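PDB 6M6R: dicer Related Helicase from Caenorhabditis elegans, which probably hydrolyses ATP as an RNA helicase of the RIG-I-like family, represented here by its zinc-containing, RNA-binding C-terminal domain. Local coordinates for residues B[8-13]-B[22-27]; B[27-32]-B[119-124]; B[93-98]-B[109-114]. One frame throughout, in Å; residues are numbered along the deposited sequence.

How the contacts relate
Read from the N terminus, the three contacts show how a small beta-rich domain is held together by links of very different span. Contact 1 closes first, joining strands 11-14 and 20-23 into a hairpin. Contact 2 starts where contact 1 ends, at the shared Ile27, and closes a loop of 86 residues when 119-124 returns to strand 27-30. Contact 3 is nested inside that loop and seats helix 111-117 on strand 95-99, which itself pairs with strand 11-14 of contact 1. Phe119 packs against Tyr10, Ser24 and Phe97, and Trp111 against Ile27 and Ile121, so all three share one interior.

Contact 1: B[8-13]-B[22-27]; sequences KIYKLM and CKSIYI
Ser24 grips the backbone of Tyr10 from two positions at once, and this is the tight centre of the contact. Its OG accepts the N-H of Tyr10 N at 2.9 Å in a nearly straight bond (176°), while Ser24 N donates to Tyr10 O at 2.8 Å with a more bent N-H...O angle (142°). The hydroxyl can reach the strand because it stands between its own backbone N and carbonyl carbon (chi1 53°). Two residues further along the first strand and two back along the second, Leu12 N donates to Cys22 O at 2.9 Å, approaching almost in line with the carbonyl. Leu12 then divides its two methyls: CD1 lies over the backbone of Ser24, 3.8 Å from Ser24 CA, and CD2 meets Ile27 CD1 tip to tip at 3.7 Å, with the sulfur of Cys22 alongside.

The outer side is looser. Ile9 and Ile25 cross at a slant near the surface, Ile9 CD1 standing 4.0 Å from Ile25 CG2. A water spans Lys8 O and Ser24 OG, lengthening the polar seam outward. On the face bearing Lys11 and Lys23 the two chains run side by side in the same direction, Lys23 NZ resting 3.4 Å from Lys11 CG. Each ammonium has an acid of its own, Glu20 for Lys23 and Glu100 for Lys11, which probably offsets the mutual repulsion.

This is a beta hairpin whose far end carries Cys14 and Cys17, two of the four zinc ligands. Strand 95-99 pairs with the other edge of strand 11-14 and sets Phe97 against Leu12, Val36 of strand 33-36 touches Cys22 and Ile27, and Phe119 packs on Ser24.

Contact 2: B[27-32]-B[119-124]; sequences IKKVFS and FYISEA. With nucleotides of chain A.
Glu123 reaches across to Lys29 and Phe31, its carboxylate set nearly perpendicular to the Phe31 ring (84° between planes) with OE2 over one ring face. A bend at chi2 (79°) turns the acid back on the neighbouring strand. There OE2 accepts the N-H of Phe31 N at 3.2 Å on its syn side, 20° out of the carboxylate plane, while OE1 reaches Ser32 N through a water. Lys29 crosses Glu123 at about a right angle, and its methylene carbon CG lies 3.4 Å from Glu123 OE1. The lysine chain then passes Ile121, bringing CE to 3.4 Å from Ile121 O, and its ammonium goes on to a salt bridge with Glu115 of helix 111-117 instead of pairing with Glu123, whose OE1 is 5.7 Å from Lys29 NZ. With an alanine here instead of the lysine, Glu115 would probably lose its charged mate, and a gap would be likely to open beside Ile121 O and the flank of Glu123. Ile121 points toward the strand and sets CG2 3.6 Å from Ile27 O.

The backbones themselves form a single bridge: Lys29 N donates to Ser122 O at 2.8 Å, and Ala124 N to Lys29 O at 2.9 Å. A water linking Ile27 O to Ser122 N continues the seam. An irregular segment, 119-124, is laid against the edge of the 27-30/33-36 hairpin, whose turn brings Ser32 against the sugar of C3 of chain A.

The chemistry is thus divided: Glu123 serves the peptide N-H groups at the hairpin turn, directly and through water, and is likely to help fix its shape, whereas the lysine's charge is spent on the helix and its aliphatic part on packing.

Contact 3: B[93-98]-B[109-114]; sequences KALTFV and AKWSDV. With nucleotides of chain A.
Helix 111-117 is seated on strand 95-99 by Trp111 and Val114, one helical turn apart, which meet Leu95 and Phe97, alternate residues directed to the same side of the strand. Phe97 makes the closest approach, its CZ lying 3.6 Å from Val114 CG2 at an oblique angle to the ring. The same CZ is 4.1 Å from Trp111 CZ3, which comes up at the edge of the phenyl ring near its plane, so the tip of Phe97 meets the valine methyl and the indole where these two adjoin. Leu95 crosses Trp111 at about a right angle and brings CD1 to 4.0 Å from Trp111 CH2. No hydrogen bond spans this interface; it is apolar packing between helix and sheet.

In this domain, the C-terminal domain of the RIG-I-like family, the start of the same helix meets the RNA. Ser112 grips one phosphate oxygen twice: Ser112 N donates to OP1 of C4 of chain A at 3.2 Å, and Ser112 OG donates to that OP1 at 2.7 Å. With chi1 at 56°, OG is tucked back over its own main chain, which lets it and the backbone N-H converge on the one oxygen. The helix N terminus would probably favour the anion as well. Lys110, at the N-cap position, bends its chain round so that its NZ forms a 3.0 Å salt bridge with Asp113 OD1, its CB and CD passing close to the phosphate.

Tyr34 stacks on Trp111, while Leu95 packs on Leu12 with its side chain about 9 Å from the zinc ion.

Contact 1: B[8-13]-B[22-27]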
loop_
_atom_site.group_PDB
_atom_site.type_symbol
_atom_site.label_atom_id
_atom_site.label_comp_id
_atom_site.label_asym_id
_atom_site.label_seq_id
_atom_site.Cartn_x
_atom_site.Cartn_y
_atom_site.Cartn_z
ATOM N N LYS B 8 -4.247 8.280 26.977
ATOM C CA LYS B 8 -3.109 7.525 27.477
ATOM C C LYS B 8 -1.986 7.467 26.438
ATOM O O LYS B 8 -2.162 7.818 25.266
ATOM C CB LYS B 8 -3.579 6.126 27.876
ATOM C CG LYS B 8 -4.705 6.173 28.916
ATOM C CD LYS B 8 -4.314 5.413 30.173
ATOM C CE LYS B 8 -5.451 5.375 31.171
ATOM N NZ LYS B 8 -5.208 4.358 32.220
ATOM N N ILE B 9 -0.802 7.027 26.885
ATOM C CA ILE B 9 0.305 6.768 25.965
ATOM C C ILE B 9 0.164 5.372 25.368
ATOM O O ILE B 9 -0.070 4.388 26.087
ATOM C CB ILE B 9 1.663 6.928 26.671
ATOM C CG1 ILE B 9 1.825 8.341 27.231
ATOM C CG2 ILE B 9 2.817 6.613 25.705
ATOM C CD1 ILE B 9 3.260 8.746 27.489
ATOM N N TYR B 10 0.335 5.273 24.051
ATOM C CA TYR B 10 0.261 4.008 23.329
ATOM C C TYR B 10 1.590 3.758 22.647
ATOM O O TYR B 10 2.271 4.697 22.228
ATOM C CB TYR B 10 -0.844 4.012 22.233
ATOM C CG TYR B 10 -2.220 4.069 22.828
ATOM C CD1 TYR B 10 -2.708 5.253 23.391
ATOM C CD2 TYR B 10 -3.010 2.930 22.893
ATOM C CE1 TYR B 10 -3.977 5.294 23.985
ATOM C CE2 TYR B 10 -4.275 2.960 23.458
ATOM C CZ TYR B 10 -4.749 4.130 24.015
ATOM O OH TYR B 10 -6.003 4.118 24.598
ATOM N N LYS B 11 1.939 2.484 22.516
ATOM C CA LYS B 11 3.027 2.068 21.645
ATOM C C LYS B 11 2.467 1.853 20.250
ATOM O O LYS B 11 1.399 1.272 20.091
ATOM C CB LYS B 11 3.663 0.774 22.161
ATOM C CG LYS B 11 4.473 0.976 23.434
ATOM C CD LYS B 11 4.398 -0.251 24.348
ATOM C CE LYS B 11 4.773 -1.535 23.622
ATOM N NZ LYS B 11 5.325 -2.571 24.556
ATOM N N LEU B 12 3.180 2.342 19.244
ATOM C CA LEU B 12 2.789 2.176 17.850
ATOM C C LEU B 12 3.654 1.061 17.276
ATOM O O LEU B 12 4.873 1.222 17.147
ATOM C CB LEU B 12 2.980 3.474 17.074
ATOM C CG LEU B 12 1.786 4.418 17.158
ATOM C CD1 LEU B 12 1.435 4.736 18.605
ATOM C CD2 LEU B 12 2.072 5.686 16.393
ATOM N N MET B 13 3.042 -0.083 16.991
ATOM C CA MET B 13 3.800 -1.266 16.623
ATOM C C MET B 13 3.479 -1.705 15.200
ATOM O O MET B 13 2.400 -1.430 14.673
ATOM C CB MET B 13 3.524 -2.381 17.643
ATOM C CG MET B 13 4.181 -2.010 18.992
ATOM S SD MET B 13 3.528 -2.930 20.373
ATOM C CE MET B 13 3.213 -4.523 19.605
ATOM N N CYS B 22 7.392 3.845 17.666
ATOM C CA CYS B 22 7.489 5.049 18.487
ATOM C C CYS B 22 6.315 5.075 19.460
ATOM O O CYS B 22 5.444 4.205 19.423
ATOM C CB CYS B 22 7.519 6.293 17.612
ATOM S SG CYS B 22 5.968 6.562 16.735
ATOM N N LYS B 23 6.331 6.057 20.366
ATOM C CA LYS B 23 5.176 6.281 21.225
ATOM C C LYS B 23 4.193 7.257 20.565
ATOM O O LYS B 23 4.545 8.034 19.678
ATOM C CB LYS B 23 5.585 6.831 22.595
ATOM C CG LYS B 23 6.665 6.034 23.308
ATOM C CD LYS B 23 6.196 4.653 23.731
ATOM C CE LYS B 23 7.352 3.960 24.460
ATOM N NZ LYS B 23 6.948 2.658 25.028
ATOM N N SER B 24 2.940 7.193 21.026
ATOM C CA SER B 24 1.843 7.983 20.456
ATOM C C SER B 24 2.075 9.476 20.580
ATOM O O SER B 24 1.579 10.251 19.755
ATOM C CB SER B 24 0.556 7.625 21.182
ATOM O OG SER B 24 0.783 7.785 22.595
ATOM N N ILE B 25 2.788 9.901 21.625
ATOM C CA ILE B 25 2.982 11.320 21.860
ATOM C C ILE B 25 3.885 11.984 20.827
ATOM O O ILE B 25 3.994 13.219 20.836
ATOM C CB ILE B 25 3.538 11.580 23.280
ATOM C CG1 ILE B 25 4.858 10.843 23.507
ATOM C CG2 ILE B 25 2.528 11.172 24.380
ATOM C CD1 ILE B 25 5.512 11.192 24.877
ATOM N N TYR B 26 4.524 11.213 19.941
ATOM C CA TYR B 26 5.372 11.757 18.876
ATOM C C TYR B 26 4.661 11.903 17.543
ATOM O O TYR B 26 5.276 12.366 16.574
ATOM C CB TYR B 26 6.640 10.895 18.723
ATOM C CG TYR B 26 7.375 10.983 20.047
ATOM C CD1 TYR B 26 7.658 12.234 20.590
ATOM C CD2 TYR B 26 7.677 9.857 20.801
ATOM C CE1 TYR B 26 8.265 12.379 21.832
ATOM C CE2 TYR B 26 8.295 9.993 22.074
ATOM C CZ TYR B 26 8.589 11.258 22.573
ATOM O OH TYR B 26 9.195 11.432 23.817
ATOM N N ILE B 27 3.390 11.551 17.467
ATOM C CA ILE B 27 2.610 11.803 16.262
ATOM C C ILE B 27 2.118 13.248 16.307
ATOM O O ILE B 27 1.567 13.690 17.316
ATOM C CB ILE B 27 1.434 10.822 16.178
ATOM C CG1 ILE B 27 1.928 9.362 16.218
ATOM C CG2 ILE B 27 0.586 11.084 14.924
ATOM C CD1 ILE B 27 2.866 9.004 15.059
HETATM O O HOH W 1 -0.626 9.686 23.993
#

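Contact 2: B[27-32]-B[119-124]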
loop_
_atom_site.group_PDB
_atom_site.type_symbol
_atom_site.label_atom_id
_atom_site.label_comp_id
_atom_site.label_asym_id
_atom_site.label_seq_id
_atom_site.Cartn_x
_atom_site.Cartn_y
_atom_site.Cartn_z
ATOM N N ILE B 27 3.390 11.551 17.467
ATOM C CA ILE B 27 2.610 11.803 16.262
ATOM C C ILE B 27 2.118 13.248 16.307
ATOM O O ILE B 27 1.567 13.690 17.316
ATOM C CB ILE B 27 1.434 10.822 16.178
ATOM C CG1 ILE B 27 1.928 9.362 16.218
ATOM C CG2 ILE B 27 0.586 11.084 14.924
ATOM C CD1 ILE B 27 2.866 9.004 15.059
ATOM N N LYS B 28 2.307 13.986 15.213
ATOM C CA LYS B 28 1.848 15.371 15.139
ATOM C C LYS B 28 1.311 15.601 13.739
ATOM O O LYS B 28 1.741 14.946 12.784
ATOM C CB LYS B 28 2.982 16.363 15.469
ATOM C CG LYS B 28 3.343 16.416 16.970
ATOM C CD LYS B 28 4.793 16.173 17.268
ATOM C CE LYS B 28 4.980 15.845 18.767
ATOM N NZ LYS B 28 4.731 17.016 19.635
ATOM N N LYS B 29 0.354 16.498 13.593
ATOM C CA LYS B 29 -0.150 16.609 12.237
ATOM C C LYS B 29 0.383 17.870 11.570
ATOM O O LYS B 29 0.724 18.853 12.232
ATOM C CB LYS B 29 -1.677 16.548 12.198
ATOM C CG LYS B 29 -2.385 17.552 12.998
ATOM C CD LYS B 29 -3.874 17.308 12.867
ATOM C CE LYS B 29 -4.477 16.668 14.096
ATOM N NZ LYS B 29 -5.977 16.891 14.136
ATOM N N VAL B 30 0.493 17.802 10.249
ATOM C CA VAL B 30 0.897 18.917 9.399
ATOM C C VAL B 30 -0.168 18.956 8.314
ATOM O O VAL B 30 -0.114 18.163 7.364
ATOM C CB VAL B 30 2.293 18.722 8.792
ATOM C CG1 VAL B 30 2.713 19.953 7.978
ATOM C CG2 VAL B 30 3.324 18.367 9.849
ATOM N N PHE B 31 -1.182 19.805 8.490
ATOM C CA PHE B 31 -2.272 19.969 7.522
ATOM C C PHE B 31 -2.792 18.617 7.017
ATOM O O PHE B 31 -2.640 18.244 5.848
ATOM C CB PHE B 31 -1.804 20.849 6.357
ATOM C CG PHE B 31 -1.464 22.262 6.770
ATOM C CD1 PHE B 31 -0.200 22.574 7.256
ATOM C CD2 PHE B 31 -2.413 23.272 6.692
ATOM C CE1 PHE B 31 0.111 23.868 7.650
ATOM C CE2 PHE B 31 -2.103 24.566 7.079
ATOM C CZ PHE B 31 -0.839 24.860 7.560
ATOM N N SER B 32 -3.418 17.886 7.937
ATOM C CA SER B 32 -4.050 16.583 7.691
ATOM C C SER B 32 -3.062 15.456 7.392
ATOM O O SER B 32 -3.495 14.314 7.200
ATOM C CB SER B 32 -5.098 16.634 6.561
ATOM O OG SER B 32 -4.543 16.329 5.280
ATOM N N PHE B 119 -6.067 8.817 21.544
ATOM C CA PHE B 119 -5.227 9.869 22.105
ATOM C C PHE B 119 -5.277 11.090 21.208
ATOM O O PHE B 119 -5.539 10.979 20.010
ATOM C CB PHE B 119 -3.770 9.383 22.303
ATOM C CG PHE B 119 -3.098 8.872 21.039
ATOM C CD1 PHE B 119 -2.477 9.747 20.165
ATOM C CD2 PHE B 119 -3.067 7.511 20.755
ATOM C CE1 PHE B 119 -1.840 9.279 19.013
ATOM C CE2 PHE B 119 -2.418 7.027 19.615
ATOM C CZ PHE B 119 -1.804 7.925 18.745
ATOM N N TYR B 120 -5.045 12.257 21.814
ATOM C CA TYR B 120 -5.087 13.514 21.107
ATOM C C TYR B 120 -3.841 13.683 20.259
ATOM O O TYR B 120 -2.763 13.192 20.600
ATOM C CB TYR B 120 -5.211 14.680 22.095
ATOM C CG TYR B 120 -6.513 14.612 22.876
ATOM C CD1 TYR B 120 -7.725 14.539 22.214
ATOM C CD2 TYR B 120 -6.515 14.613 24.267
ATOM C CE1 TYR B 120 -8.927 14.462 22.918
ATOM C CE2 TYR B 120 -7.706 14.523 24.983
ATOM C CZ TYR B 120 -8.896 14.460 24.306
ATOM O OH TYR B 120 -10.079 14.396 25.020
ATOM N N ILE B 121 -3.995 14.399 19.148
ATOM C CA ILE B 121 -2.885 14.650 18.233
ATOM C C ILE B 121 -2.905 16.126 17.900
ATOM O O ILE B 121 -3.923 16.643 17.423
ATOM C CB ILE B 121 -2.970 13.808 16.944
ATOM C CG1 ILE B 121 -2.860 12.309 17.292
ATOM C CG2 ILE B 121 -1.797 14.181 16.001
ATOM C CD1 ILE B 121 -3.177 11.339 16.116
ATOM N N SER B 122 -1.800 16.807 18.154
ATOM C CA SER B 122 -1.792 18.238 17.905
ATOM C C SER B 122 -0.959 18.548 16.671
ATOM O O SER B 122 -0.297 17.679 16.088
ATOM C CB SER B 122 -1.290 19.011 19.128
ATOM O OG SER B 122 -0.171 18.408 19.723
ATOM N N GLU B 123 -1.099 19.793 16.229
ATOM C CA GLU B 123 -0.343 20.295 15.095
ATOM C C GLU B 123 1.142 20.380 15.449
ATOM O O GLU B 123 1.505 20.819 16.536
ATOM C CB GLU B 123 -0.887 21.678 14.714
ATOM C CG GLU B 123 -0.418 22.195 13.339
ATOM C CD GLU B 123 -1.198 21.559 12.181
ATOM O OE1 GLU B 123 -2.228 20.911 12.458
ATOM O OE2 GLU B 123 -0.779 21.694 11.008
ATOM N N ALA B 124 2.002 19.975 14.520
ATOM C CA ALA B 124 3.439 20.138 14.722
ATOM C C ALA B 124 3.802 21.613 14.751
ATOM O O ALA B 124 3.250 22.415 13.990
ATOM C CB ALA B 124 4.223 19.456 13.590
ATOM P P C A 3 -4.657 9.123 5.299
ATOM O OP1 C A 3 -4.692 8.361 6.572
ATOM O OP2 C A 3 -5.179 8.425 4.095
ATOM O "O5'" C A 3 -5.463 10.497 5.391
ATOM C "C5'" C A 3 -5.056 11.554 6.238
ATOM C "C4'" C A 3 -6.045 12.685 6.157
ATOM O "O4'" C A 3 -5.888 13.406 4.904
ATOM C "C3'" C A 3 -7.504 12.258 6.150
ATOM O "O3'" C A 3 -7.983 11.972 7.453
ATOM C "C2'" C A 3 -8.189 13.446 5.492
ATOM O "O2'" C A 3 -8.313 14.495 6.433
ATOM C "C1'" C A 3 -7.148 13.865 4.452
ATOM N N1 C A 3 -7.425 13.314 3.095
ATOM C C2 C A 3 -8.427 13.903 2.292
ATOM O O2 C A 3 -9.080 14.860 2.718
ATOM N N3 C A 3 -8.683 13.425 1.053
ATOM C C4 C A 3 -7.993 12.391 0.587
ATOM N N4 C A 3 -8.293 11.955 -0.644
ATOM C C5 C A 3 -6.973 11.766 1.365
ATOM C C6 C A 3 -6.723 12.246 2.594
HETATM O O HOH W 2 0.498 15.351 19.349
HETATM O O HOH W 3 2.410 17.613 19.914
HETATM O O HOH W 4 -3.759 19.381 10.209
#

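Contact 3: B[93-98]-B[109-114]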
loop_
_atom_site.group_PDB
_atom_site.type_symbol
_atom_site.label_atom_id
_atom_site.label_comp_id
_atom_site.label_asym_id
_atom_site.label_seq_id
_atom_site.Cartn_x
_atom_site.Cartn_y
_atom_site.Cartn_z
ATOM N N LYS B 93 -3.022 2.155 8.874
ATOM C CA LYS B 93 -3.459 0.780 8.686
ATOM C C LYS B 93 -2.323 -0.221 8.823
ATOM O O LYS B 93 -2.580 -1.432 8.895
ATOM C CB LYS B 93 -4.138 0.664 7.322
ATOM C CG LYS B 93 -5.471 1.425 7.322
ATOM C CD LYS B 93 -6.299 1.140 6.111
ATOM C CE LYS B 93 -7.053 -0.156 6.291
ATOM N NZ LYS B 93 -6.988 -0.989 5.068
ATOM N N ALA B 94 -1.086 0.242 8.875
ATOM C CA ALA B 94 0.048 -0.638 9.105
ATOM C C ALA B 94 0.417 -0.765 10.581
ATOM O O ALA B 94 1.376 -1.480 10.902
ATOM C CB ALA B 94 1.255 -0.135 8.301
ATOM N N LEU B 95 -0.344 -0.136 11.490
ATOM C CA LEU B 95 0.008 -0.058 12.905
ATOM C C LEU B 95 -0.958 -0.837 13.788
ATOM O O LEU B 95 -2.141 -0.981 13.476
ATOM C CB LEU B 95 0.012 1.407 13.388
ATOM C CG LEU B 95 0.988 2.322 12.642
ATOM C CD1 LEU B 95 0.839 3.752 13.103
ATOM C CD2 LEU B 95 2.420 1.842 12.855
ATOM N N THR B 96 -0.448 -1.298 14.929
ATOM C CA THR B 96 -1.286 -1.702 16.046
ATOM C C THR B 96 -0.956 -0.828 17.245
ATOM O O THR B 96 0.217 -0.578 17.525
ATOM C CB THR B 96 -1.075 -3.182 16.377
ATOM O OG1 THR B 96 -1.457 -3.970 15.239
ATOM C CG2 THR B 96 -1.929 -3.585 17.591
ATOM N N PHE B 97 -1.991 -0.328 17.930
ATOM C CA PHE B 97 -1.817 0.563 19.074
ATOM C C PHE B 97 -1.961 -0.245 20.357
ATOM O O PHE B 97 -2.984 -0.916 20.562
ATOM C CB PHE B 97 -2.841 1.702 19.044
ATOM C CG PHE B 97 -2.747 2.554 17.819
ATOM C CD1 PHE B 97 -3.444 2.198 16.664
ATOM C CD2 PHE B 97 -1.944 3.689 17.800
ATOM C CE1 PHE B 97 -3.348 2.973 15.528
ATOM C CE2 PHE B 97 -1.874 4.489 16.652
ATOM C CZ PHE B 97 -2.555 4.113 15.527
ATOM N N VAL B 98 -0.944 -0.188 21.218
ATOM C CA VAL B 98 -0.918 -0.991 22.432
ATOM C C VAL B 98 -0.745 -0.085 23.646
ATOM O O VAL B 98 0.185 0.726 23.686
ATOM C CB VAL B 98 0.206 -2.043 22.376
ATOM C CG1 VAL B 98 0.316 -2.770 23.701
ATOM C CG2 VAL B 98 -0.060 -2.994 21.242
ATOM N N ALA B 109 -9.007 2.380 11.551
ATOM C CA ALA B 109 -9.036 2.501 10.099
ATOM C C ALA B 109 -8.632 3.883 9.602
ATOM O O ALA B 109 -8.250 4.015 8.434
ATOM C CB ALA B 109 -10.434 2.165 9.561
ATOM N N LYS B 110 -8.724 4.912 10.444
ATOM C CA LYS B 110 -8.379 6.272 10.061
ATOM C C LYS B 110 -7.694 6.980 11.225
ATOM O O LYS B 110 -7.973 6.687 12.389
ATOM C CB LYS B 110 -9.628 7.066 9.658
ATOM C CG LYS B 110 -10.418 6.442 8.518
ATOM C CD LYS B 110 -11.475 7.404 7.993
ATOM C CE LYS B 110 -12.814 7.163 8.652
ATOM N NZ LYS B 110 -12.762 7.422 10.114
ATOM N N TRP B 111 -6.825 7.943 10.909
ATOM C CA TRP B 111 -6.205 8.727 11.984
ATOM C C TRP B 111 -7.239 9.502 12.788
ATOM O O TRP B 111 -7.047 9.724 13.991
ATOM C CB TRP B 111 -5.158 9.691 11.427
ATOM C CG TRP B 111 -3.850 9.022 11.182
ATOM C CD1 TRP B 111 -3.287 8.766 9.969
ATOM C CD2 TRP B 111 -2.923 8.530 12.165
ATOM N NE1 TRP B 111 -2.082 8.151 10.130
ATOM C CE2 TRP B 111 -1.819 8.006 11.465
ATOM C CE3 TRP B 111 -2.914 8.497 13.566
ATOM C CZ2 TRP B 111 -0.743 7.407 12.109
ATOM C CZ3 TRP B 111 -1.832 7.932 14.208
ATOM C CH2 TRP B 111 -0.762 7.382 13.482
ATOM N N SER B 112 -8.353 9.903 12.163
ATOM C CA SER B 112 -9.385 10.597 12.924
ATOM C C SER B 112 -10.057 9.670 13.932
ATOM O O SER B 112 -10.581 10.145 14.953
ATOM C CB SER B 112 -10.420 11.219 11.979
ATOM O OG SER B 112 -10.986 10.246 11.108
ATOM N N ASP B 113 -10.051 8.353 13.669
ATOM C CA ASP B 113 -10.542 7.382 14.650
ATOM C C ASP B 113 -9.583 7.270 15.840
ATOM O O ASP B 113 -10.021 7.162 16.998
ATOM C CB ASP B 113 -10.731 6.012 13.998
ATOM C CG ASP B 113 -11.905 5.979 13.004
ATOM O OD1 ASP B 113 -12.751 6.882 13.054
ATOM O OD2 ASP B 113 -11.982 5.029 12.192
ATOM N N VAL B 114 -8.274 7.286 15.572
ATOM C CA VAL B 114 -7.274 7.337 16.641
ATOM C C VAL B 114 -7.524 8.532 17.559
ATOM O O VAL B 114 -7.526 8.411 18.791
ATOM C CB VAL B 114 -5.857 7.407 16.049
ATOM C CG1 VAL B 114 -4.833 7.607 17.157
ATOM C CG2 VAL B 114 -5.548 6.163 15.171
ATOM P P C A 4 -9.063 10.811 7.704
ATOM O OP1 C A 4 -9.102 10.620 9.186
ATOM O OP2 C A 4 -8.759 9.640 6.830
ATOM O "O5'" C A 4 -10.428 11.462 7.197
ATOM C "C5'" C A 4 -10.871 12.698 7.739
ATOM C "C4'" C A 4 -11.902 13.355 6.858
ATOM O "O4'" C A 4 -11.301 13.801 5.609
ATOM C "C3'" C A 4 -13.047 12.472 6.402
ATOM O "O3'" C A 4 -14.017 12.246 7.408
ATOM C "C2'" C A 4 -13.564 13.232 5.189
ATOM O "O2'" C A 4 -14.311 14.370 5.607
ATOM C "C1'" C A 4 -12.253 13.706 4.562
ATOM N N1 C A 4 -11.759 12.745 3.538
ATOM C C2 C A 4 -12.199 12.838 2.207
ATOM O O2 C A 4 -12.985 13.739 1.878
ATOM N N3 C A 4 -11.749 11.945 1.293
ATOM C C4 C A 4 -10.897 10.982 1.649
ATOM N N4 C A 4 -10.470 10.121 0.719
ATOM C C5 C A 4 -10.442 10.850 2.987
ATOM C C6 C A 4 -10.893 11.740 3.879
#